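Local atomic coordinates of probable branched-chain amino acid ABC transporter, amino acid binding protein (Thermus thermophilus, PDB entry 3LKB), a protein that probably serves as the amino acid-binding component of a branched-chain amino acid ABC transporter, and holds valine in this structure. Residues A[186-189]-A[190-194]; A[211-214]-A[215-218]. The protein carries 2 engineered substitutions. All blocks are in the same frame, centred on the assembly; numbering follows the deposited sequence.

Both contacts are local, one at the start of a helix and the other within the body of its neighbour, in the lobe built on the seven-stranded mixed sheet; their centres lie about 10 Å apart. Interaction 1 comes first along the chain and opens helix 188-196; the chain then runs through strand 201-205 into helix 208-220, which carries interaction 2. The start of helix 188-196 meets helix 208-220: ND2 of the N-cap residue Asn187 lies 2.9 Å from Asp217 OD2, probably a hydrogen bond, and Leu191 CD1 rests near the backbone of Ala218. Interaction 2 is the more buried, with the Val211 side chain about 12 Å from the bound valine. Both helices pack on the same sheet, in one lobe of the binding protein.

Interaction 1: residues A[186-189]-A[190-194]; sequences DNTA and LLKRF
Leu191, Lys192 and Arg193 each give their backbone N-H to the carbonyl four residues earlier, on Asn187, Thr188 and Ala189; the first of these bonds is almost straight (174° at the hydrogen, Leu191 N to Asn187 O 2.9 Å). Thr188 and Lys192 run side by side on one flank, where Thr188 CG2 touches Lys192 CE at 3.7 Å. Thr188 OG1 is anti to the carbonyl carbon and beside the backbone N (chi1 -62°), which turns the hydroxyl back to Asp186, whose OD1 accepts it at 2.8 Å through the syn lone pair. The same OD1 takes a weak bond from Thr188 N, 3.4 Å away. With a valine here the hydroxyl is gone, and the Asp186 carboxylate, left with just that weak bond within this turn, would probably be freer to turn. On the inner flank, Leu191 CD1 comes up to Asn187 CB at 4.1 Å, while the asparagine ND2 reaches toward helix 208-220 and also bonds Asn184 O. Leu190 lays CG over one face of the Phe194 ring, 4.1 Å above its plane and toward the rim; that ring packs on strands 173-179 and 145-150. A water bridges Asp186 O and Leu190 N. This is the first turn of helix 188-196, with Asn187 in the N-cap position though its side chain makes no capping bond, in the crossover from strand 173-179 to strand 201-205.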
loop_
_atom_site.group_PDB
_atom_site.type_symbol
_atom_site.label_atom_id
_atom_site.label_comp_id
_atom_site.label_asym_id
_atom_site.label_seq_id
_atom_site.Cartn_x
_atom_site.Cartn_y
_atom_site.Cartn_z
ATOM N N ASP A 186 -7.002 9.819 17.051
ATOM C CA ASP A 186 -7.853 10.220 18.153
ATOM C C ASP A 186 -8.849 11.309 17.741
ATOM O O ASP A 186 -8.507 12.430 17.515
ATOM C CB ASP A 186 -7.015 10.645 19.374
ATOM C CG ASP A 186 -7.883 11.017 20.573
ATOM O OD1 ASP A 186 -8.909 10.331 20.795
ATOM O OD2 ASP A 186 -7.548 12.019 21.258
ATOM N N ASN A 187 -10.094 10.896 17.665
ATOM C CA ASN A 187 -11.211 11.645 17.139
ATOM C C ASN A 187 -12.143 12.029 18.264
ATOM O O ASN A 187 -13.230 12.510 18.002
ATOM C CB ASN A 187 -11.948 10.719 16.177
ATOM C CG ASN A 187 -11.029 10.178 15.097
ATOM O OD1 ASN A 187 -10.764 10.867 14.127
ATOM N ND2 ASN A 187 -10.519 8.957 15.273
ATOM N N THR A 188 -11.720 11.777 19.513
ATOM C CA THR A 188 -12.444 12.217 20.742
ATOM C C THR A 188 -12.988 13.636 20.665
ATOM O O THR A 188 -14.193 13.828 20.785
ATOM C CB THR A 188 -11.598 12.045 22.026
ATOM O OG1 THR A 188 -11.308 10.660 22.206
ATOM C CG2 THR A 188 -12.390 12.470 23.251
ATOM N N ALA A 189 -12.115 14.618 20.459
ATOM C CA ALA A 189 -12.569 15.991 20.383
ATOM C C ALA A 189 -13.680 16.200 19.329
ATOM O O ALA A 189 -14.656 16.923 19.545
ATOM C CB ALA A 189 -11.378 16.954 20.124
ATOM N N LEU A 190 -13.523 15.580 18.174
ATOM C CA LEU A 190 -14.439 15.847 17.102
ATOM C C LEU A 190 -15.768 15.223 17.462
ATOM O O LEU A 190 -16.803 15.840 17.343
ATOM C CB LEU A 190 -13.903 15.282 15.794
ATOM C CG LEU A 190 -14.914 15.080 14.693
ATOM C CD1 LEU A 190 -15.198 16.448 14.106
ATOM C CD2 LEU A 190 -14.303 14.183 13.677
ATOM N N LEU A 191 -15.725 13.996 17.931
ATOM C CA LEU A 191 -16.940 13.318 18.341
ATOM C C LEU A 191 -17.667 14.027 19.514
ATOM O O LEU A 191 -18.904 14.139 19.506
ATOM C CB LEU A 191 -16.653 11.834 18.623
ATOM C CG LEU A 191 -16.291 10.974 17.401
ATOM C CD1 LEU A 191 -15.595 9.704 17.803
ATOM C CD2 LEU A 191 -17.510 10.647 16.507
ATOM N N LYS A 192 -16.908 14.505 20.501
ATOM C CA LYS A 192 -17.468 15.301 21.633
ATOM C C LYS A 192 -18.128 16.609 21.159
ATOM O O LYS A 192 -19.161 16.975 21.657
ATOM C CB LYS A 192 -16.388 15.627 22.673
ATOM C CG LYS A 192 -16.362 14.826 23.954
ATOM C CD LYS A 192 -16.617 13.350 23.790
ATOM C CE LYS A 192 -15.755 12.544 24.810
ATOM N NZ LYS A 192 -16.274 12.320 26.217
ATOM N N ARG A 193 -17.534 17.273 20.176
ATOM C CA ARG A 193 -18.132 18.418 19.490
ATOM C C ARG A 193 -19.507 18.080 18.904
ATOM O O ARG A 193 -20.475 18.816 19.134
ATOM C CB ARG A 193 -17.207 18.920 18.370
ATOM C CG ARG A 193 -16.594 20.316 18.540
ATOM C CD ARG A 193 -17.695 21.409 18.435
ATOM N NE ARG A 193 -18.533 21.484 19.658
ATOM C CZ ARG A 193 -19.513 22.372 19.905
ATOM N NH1 ARG A 193 -19.853 23.322 19.017
ATOM N NH2 ARG A 193 -20.157 22.304 21.068
ATOM N N PHE A 194 -19.588 16.967 18.168
ATOM C CA PHE A 194 -20.855 16.476 17.561
ATOM C C PHE A 194 -21.911 16.150 18.602
ATOM O O PHE A 194 -23.060 16.512 18.461
ATOM C CB PHE A 194 -20.596 15.223 16.715
ATOM C CG PHE A 194 -19.887 15.498 15.410
ATOM C CD1 PHE A 194 -19.458 16.797 15.074
ATOM C CD2 PHE A 194 -19.604 14.454 14.542
ATOM C CE1 PHE A 194 -18.814 17.064 13.874
ATOM C CE2 PHE A 194 -18.950 14.683 13.318
ATOM C CZ PHE A 194 -18.549 15.988 12.972
HETATM O O HOH W 1 -10.643 14.811 17.279
#

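Interaction 2: residues A[211-214]-A[215-218]; sequences VANI and LKDA
Leu215 lies alongside Val211, one turn further along helix 208-220, and its CD1 meets Val211 CG1 at 4.1 Å, the two side chains pointing the same way. Leu215 CG is anti to its carbonyl carbon (chi1 -54°), which swings the branch back along the helix and sets CG 3.3 Å from Val211 O. That carbonyl also accepts Leu215 N at 3.0 Å. Both side chains press on Leu238 of helix 236-242. Ile214 also packs on the sheet, against His204 of strand 201-205 and His227 of strand 226-229, beside Asn184 and Asn187.

These are the strands that the helix joins: 201-205, 208-220 and 226-229 form a beta-alpha-beta crossover in the parallel part of the lobe's sheet, an arrangement familiar from periplasmic binding proteins. Ala218 adds its methyl against His227 as well, and its N-H gives a 2.8 Å bond to Ile214 O.

On the polar side, Lys216 folds its chain over the preceding turn, bringing CD to 3.3 Å from Ala212 O, which its own backbone N-H also bonds. The bends at chi2 and chi3 carry the amine alongside Asn213, yet NZ stays 4.1 Å from Asn213 OD1, too far for a hydrogen bond. The ammonium instead bonds Leu241 O, tying this helix to helix 236-242, and Asn213 ND2 is held by Asn184 OD1. Asp217 gives its N-H to Asn213 O at 3.1 Å, while its carboxylate faces Asn187 at the start of helix 188-196.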
loop_
_atom_site.group_PDB
_atom_site.type_symbol
_atom_site.label_atom_id
_atom_site.label_comp_id
_atom_site.label_asym_id
_atom_site.label_seq_id
_atom_site.Cartn_x
_atom_site.Cartn_y
_atom_site.Cartn_z
ATOM N N VAL A 211 -12.465 6.410 8.460
ATOM C CA VAL A 211 -13.802 6.099 8.969
ATOM C C VAL A 211 -13.734 5.070 10.117
ATOM O O VAL A 211 -14.334 5.287 11.173
ATOM C CB VAL A 211 -14.777 5.637 7.848
ATOM C CG1 VAL A 211 -16.153 5.200 8.454
ATOM C CG2 VAL A 211 -14.980 6.744 6.858
ATOM N N ALA A 212 -12.980 3.987 9.908
ATOM C CA ALA A 212 -12.774 2.959 10.917
ATOM C C ALA A 212 -12.277 3.540 12.246
ATOM O O ALA A 212 -12.745 3.143 13.365
ATOM C CB ALA A 212 -11.786 1.910 10.389
ATOM N N ASN A 213 -11.322 4.460 12.152
ATOM C CA ASN A 213 -10.805 5.099 13.356
ATOM C C ASN A 213 -11.880 5.878 14.126
ATOM O O ASN A 213 -11.960 5.837 15.376
ATOM C CB ASN A 213 -9.636 6.015 12.991
ATOM C CG ASN A 213 -8.405 5.232 12.579
ATOM O OD1 ASN A 213 -8.185 4.100 13.051
ATOM N ND2 ASN A 213 -7.600 5.819 11.677
ATOM N N ILE A 214 -12.693 6.616 13.380
ATOM C CA ILE A 214 -13.791 7.343 13.985
ATOM C C ILE A 214 -14.776 6.367 14.682
ATOM O O ILE A 214 -15.161 6.620 15.823
ATOM C CB ILE A 214 -14.485 8.257 12.948
ATOM C CG1 ILE A 214 -13.581 9.451 12.637
ATOM C CG2 ILE A 214 -15.840 8.721 13.471
ATOM C CD1 ILE A 214 -13.963 10.212 11.399
ATOM N N LEU A 215 -15.144 5.258 14.027
ATOM C CA LEU A 215 -16.089 4.285 14.595
ATOM C C LEU A 215 -15.534 3.638 15.843
ATOM O O LEU A 215 -16.240 3.472 16.814
ATOM C CB LEU A 215 -16.412 3.152 13.584
ATOM C CG LEU A 215 -16.919 3.572 12.207
ATOM C CD1 LEU A 215 -17.173 2.371 11.254
ATOM C CD2 LEU A 215 -18.117 4.464 12.349
ATOM N N LYS A 216 -14.256 3.264 15.801
ATOM C CA LYS A 216 -13.596 2.695 16.964
ATOM C C LYS A 216 -13.711 3.636 18.152
ATOM O O LYS A 216 -14.082 3.230 19.223
ATOM C CB LYS A 216 -12.136 2.356 16.634
ATOM C CG LYS A 216 -12.037 0.950 16.059
ATOM C CD LYS A 216 -11.019 0.790 15.003
ATOM C CE LYS A 216 -9.624 0.529 15.534
ATOM N NZ LYS A 216 -8.709 0.293 14.330
ATOM N N ASP A 217 -13.422 4.907 17.941
ATOM C CA ASP A 217 -13.545 5.881 19.013
ATOM C C ASP A 217 -15.015 6.071 19.442
ATOM O O ASP A 217 -15.294 6.080 20.639
ATOM C CB ASP A 217 -12.905 7.192 18.575
ATOM C CG ASP A 217 -11.388 7.144 18.661
ATOM O OD1 ASP A 217 -10.857 6.293 19.430
ATOM O OD2 ASP A 217 -10.729 7.950 17.948
ATOM N N ALA A 218 -15.937 6.169 18.470
ATOM C CA ALA A 218 -17.377 6.238 18.761
ATOM C C ALA A 218 -17.871 5.129 19.693
ATOM O O ALA A 218 -18.545 5.389 20.698
ATOM C CB ALA A 218 -18.174 6.231 17.492
#